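Local coordinates for lipopolysaccharide export system protein LptH (Pseudomonas aeruginosa, PDB 4UU4) that binds lipopolysaccharide and is required for its translocation from the inner to the outer membrane, possibly as part of a bridge across the periplasm, at residues 80-91 against 103-114. Sequence-based numbering, arbitrary orientation.
Sequences EVVTSVGKPAYY and KAYGLTIQYFVT
Ile109 turns CG1 anti to its carbonyl carbon (chi1 -64°) and keeps CD1 extended, which carries CD1 over to the Ala89 backbone and within 4.1 Å of Tyr91 CB. Tyr90, with CG anti to the backbone N (chi1 175°), and Tyr105, with CG beside its own N, bring their rings side by side, Tyr90 CD1 lying 3.5 Å from Tyr105 CE2; the planes meet obliquely at 46°. Val81 CG2 sits over one face of the Phe112 ring in a CH-pi contact, 3.9 Å from the centroid. The backbones form two antiparallel strand pairings. Val82 with Tyr111 and Ser84 with Ile109 exchange N-H...O bonds in both directions, as do Ala89 with Gly106 and Tyr91 with Ala104, with Ile109 N to Ser84 O (2.9 Å) nearly straight. Both segments bend from one sheet into the other, around the cis-proline Pro88 and at Leu107-Thr108, and the register slips by two in a beta bulge. Ile109 CD1 packs on Ala89 and Tyr91, and Tyr91 CB on Ala104 CB, in the buried interior between the two sheets of the LptA-type beta-jellyroll. Strands 81-85 and 109-112 lie in one sheet, flanked by 68-72 and 117-121; strands 89-93 and 102-106 lie in the other, flanked by 62-66 and 124-128.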
# COMPACT_ATOMS: atom_id res chain seq x y z
N GLU A 80 -5.07 9.71 -7.63
CA GLU A 80 -5.01 10.20 -6.26
C GLU A 80 -5.01 9.05 -5.26
O GLU A 80 -4.74 9.25 -4.07
CB GLU A 80 -6.17 11.15 -5.97
CG GLU A 80 -7.52 10.47 -5.88
CD GLU A 80 -8.47 11.19 -4.94
OE1 GLU A 80 -7.97 11.92 -4.05
OE2 GLU A 80 -9.70 11.03 -5.08
N VAL A 81 -5.32 7.85 -5.73
CA VAL A 81 -5.28 6.67 -4.89
C VAL A 81 -5.17 5.37 -5.70
O VAL A 81 -5.86 5.19 -6.72
CB VAL A 81 -6.49 6.60 -3.91
CG1 VAL A 81 -7.80 6.50 -4.68
CG2 VAL A 81 -6.33 5.44 -2.93
N VAL A 82 -4.29 4.49 -5.24
CA VAL A 82 -4.10 3.19 -5.85
C VAL A 82 -4.52 2.12 -4.85
O VAL A 82 -3.81 1.87 -3.88
CB VAL A 82 -2.62 2.96 -6.22
CG1 VAL A 82 -2.40 1.57 -6.78
CG2 VAL A 82 -2.15 4.03 -7.19
N THR A 83 -5.67 1.48 -5.07
CA THR A 83 -6.14 0.46 -4.15
C THR A 83 -5.84 -0.94 -4.68
O THR A 83 -6.28 -1.30 -5.77
CB THR A 83 -7.65 0.58 -3.89
OG1 THR A 83 -7.96 1.90 -3.45
CG2 THR A 83 -8.08 -0.41 -2.82
N SER A 84 -5.09 -1.72 -3.90
CA SER A 84 -4.77 -3.10 -4.25
C SER A 84 -5.45 -4.11 -3.31
O SER A 84 -5.60 -3.86 -2.11
CB SER A 84 -3.26 -3.32 -4.25
OG SER A 84 -2.94 -4.66 -4.62
N VAL A 85 -5.84 -5.24 -3.89
CA VAL A 85 -6.45 -6.34 -3.15
C VAL A 85 -5.82 -7.67 -3.57
O VAL A 85 -5.76 -7.99 -4.77
CB VAL A 85 -7.97 -6.40 -3.39
CG1 VAL A 85 -8.53 -7.75 -2.96
CG2 VAL A 85 -8.68 -5.25 -2.67
N GLY A 86 -5.36 -8.43 -2.58
CA GLY A 86 -4.75 -9.73 -2.79
C GLY A 86 -4.85 -10.63 -1.56
O GLY A 86 -5.65 -10.36 -0.66
N LYS A 87 -4.05 -11.69 -1.52
CA LYS A 87 -3.99 -12.57 -0.35
C LYS A 87 -2.57 -12.85 0.13
O LYS A 87 -2.08 -13.97 -0.01
CB LYS A 87 -4.67 -13.92 -0.66
CG LYS A 87 -5.80 -13.88 -1.68
CD LYS A 87 -7.14 -13.63 -1.04
CE LYS A 87 -8.28 -13.93 -2.00
NZ LYS A 87 -9.61 -13.76 -1.38
N PRO A 88 -1.90 -11.85 0.73
CA PRO A 88 -2.37 -10.47 0.83
C PRO A 88 -1.81 -9.60 -0.28
O PRO A 88 -0.98 -10.04 -1.08
CB PRO A 88 -1.77 -10.02 2.16
CG PRO A 88 -0.45 -10.71 2.19
CD PRO A 88 -0.71 -12.07 1.57
N ALA A 89 -2.27 -8.36 -0.32
CA ALA A 89 -1.66 -7.34 -1.15
C ALA A 89 -0.37 -6.88 -0.48
O ALA A 89 -0.23 -6.92 0.77
CB ALA A 89 -2.60 -6.17 -1.33
N TYR A 90 0.57 -6.43 -1.31
CA TYR A 90 1.93 -6.15 -0.88
C TYR A 90 2.41 -4.76 -1.31
O TYR A 90 2.21 -4.35 -2.45
CB TYR A 90 2.86 -7.23 -1.46
CG TYR A 90 4.34 -7.02 -1.22
CD1 TYR A 90 4.89 -7.13 0.06
CD2 TYR A 90 5.19 -6.74 -2.27
CE1 TYR A 90 6.24 -6.96 0.28
CE2 TYR A 90 6.55 -6.56 -2.07
CZ TYR A 90 7.07 -6.67 -0.79
OH TYR A 90 8.42 -6.49 -0.59
N TYR A 91 3.03 -4.05 -0.37
CA TYR A 91 3.63 -2.75 -0.64
C TYR A 91 5.12 -2.82 -0.28
O TYR A 91 5.48 -3.38 0.75
CB TYR A 91 2.94 -1.67 0.20
CG TYR A 91 3.60 -0.30 0.16
CD1 TYR A 91 3.27 0.62 -0.83
CD2 TYR A 91 4.53 0.08 1.12
CE1 TYR A 91 3.86 1.87 -0.87
CE2 TYR A 91 5.13 1.33 1.08
CZ TYR A 91 4.78 2.22 0.08
OH TYR A 91 5.37 3.47 0.03
N LYS A 103 8.78 -3.37 4.10
CA LYS A 103 7.74 -4.23 3.54
C LYS A 103 6.42 -3.93 4.23
O LYS A 103 6.39 -3.53 5.39
CB LYS A 103 8.11 -5.71 3.71
CG LYS A 103 9.41 -6.11 3.05
CD LYS A 103 9.71 -7.58 3.26
CE LYS A 103 11.01 -7.99 2.59
NZ LYS A 103 11.39 -9.39 2.92
N ALA A 104 5.33 -4.13 3.50
CA ALA A 104 4.00 -3.90 4.04
C ALA A 104 3.02 -4.90 3.44
O ALA A 104 3.07 -5.21 2.26
CB ALA A 104 3.56 -2.47 3.76
N TYR A 105 2.14 -5.41 4.29
CA TYR A 105 1.20 -6.43 3.87
C TYR A 105 -0.18 -6.07 4.35
O TYR A 105 -0.34 -5.49 5.42
CB TYR A 105 1.60 -7.79 4.45
CG TYR A 105 2.97 -8.27 4.05
CD1 TYR A 105 4.10 -7.95 4.81
CD2 TYR A 105 3.15 -9.08 2.93
CE1 TYR A 105 5.36 -8.41 4.45
CE2 TYR A 105 4.40 -9.54 2.57
CZ TYR A 105 5.50 -9.21 3.33
OH TYR A 105 6.74 -9.67 2.96
N GLY A 106 -1.19 -6.42 3.56
CA GLY A 106 -2.55 -6.21 4.01
C GLY A 106 -3.55 -6.79 3.03
O GLY A 106 -3.29 -6.82 1.84
N LEU A 107 -4.68 -7.27 3.54
CA LEU A 107 -5.75 -7.73 2.67
C LEU A 107 -6.19 -6.63 1.71
O LEU A 107 -6.35 -6.87 0.52
CB LEU A 107 -6.92 -8.28 3.48
CG LEU A 107 -7.04 -9.81 3.48
CD1 LEU A 107 -5.68 -10.45 3.70
CD2 LEU A 107 -8.04 -10.30 4.52
N THR A 108 -6.36 -5.41 2.22
CA THR A 108 -6.57 -4.26 1.34
C THR A 108 -5.49 -3.21 1.57
O THR A 108 -5.19 -2.87 2.71
CB THR A 108 -7.97 -3.64 1.51
OG1 THR A 108 -8.97 -4.62 1.20
CG2 THR A 108 -8.15 -2.44 0.60
N ILE A 109 -4.89 -2.69 0.50
CA ILE A 109 -3.92 -1.61 0.65
C ILE A 109 -4.31 -0.41 -0.20
O ILE A 109 -4.57 -0.55 -1.38
CB ILE A 109 -2.50 -2.06 0.26
CG1 ILE A 109 -1.99 -3.16 1.18
CG2 ILE A 109 -1.54 -0.87 0.29
CD1 ILE A 109 -0.59 -3.64 0.83
N GLN A 110 -4.37 0.77 0.40
CA GLN A 110 -4.62 1.97 -0.39
C GLN A 110 -3.40 2.88 -0.38
O GLN A 110 -2.89 3.21 0.69
CB GLN A 110 -5.82 2.73 0.17
CG GLN A 110 -7.06 1.90 0.30
CD GLN A 110 -8.15 2.63 1.05
OE1 GLN A 110 -8.14 2.68 2.28
NE2 GLN A 110 -9.11 3.19 0.32
N TYR A 111 -2.94 3.26 -1.56
CA TYR A 111 -1.81 4.18 -1.67
C TYR A 111 -2.31 5.54 -2.12
O TYR A 111 -2.50 5.80 -3.31
CB TYR A 111 -0.74 3.62 -2.62
CG TYR A 111 0.42 4.56 -2.87
CD1 TYR A 111 0.95 5.35 -1.85
CD2 TYR A 111 1.01 4.64 -4.12
CE1 TYR A 111 2.01 6.20 -2.08
CE2 TYR A 111 2.07 5.49 -4.36
CZ TYR A 111 2.57 6.26 -3.34
OH TYR A 111 3.63 7.10 -3.59
N PHE A 112 -2.55 6.41 -1.14
CA PHE A 112 -3.01 7.76 -1.38
C PHE A 112 -1.83 8.63 -1.82
O PHE A 112 -1.24 9.35 -1.01
CB PHE A 112 -3.67 8.34 -0.12
CG PHE A 112 -5.00 7.71 0.22
CD1 PHE A 112 -6.17 8.20 -0.33
CD2 PHE A 112 -5.07 6.63 1.09
CE1 PHE A 112 -7.39 7.62 -0.02
CE2 PHE A 112 -6.29 6.05 1.40
CZ PHE A 112 -7.45 6.55 0.84
N VAL A 113 -1.51 8.56 -3.10
CA VAL A 113 -0.29 9.17 -3.64
C VAL A 113 -0.19 10.69 -3.48
O VAL A 113 0.89 11.21 -3.21
CB VAL A 113 -0.06 8.73 -5.11
CG1 VAL A 113 -1.34 8.11 -5.68
CG2 VAL A 113 0.44 9.88 -5.96
N THR A 114 -1.30 11.41 -3.61
CA THR A 114 -1.31 12.84 -3.32
C THR A 114 -1.01 13.12 -1.85
O THR A 114 -0.37 14.11 -1.51
CB THR A 114 -2.67 13.48 -3.68
OG1 THR A 114 -3.73 12.61 -3.29
CG2 THR A 114 -2.76 13.74 -5.17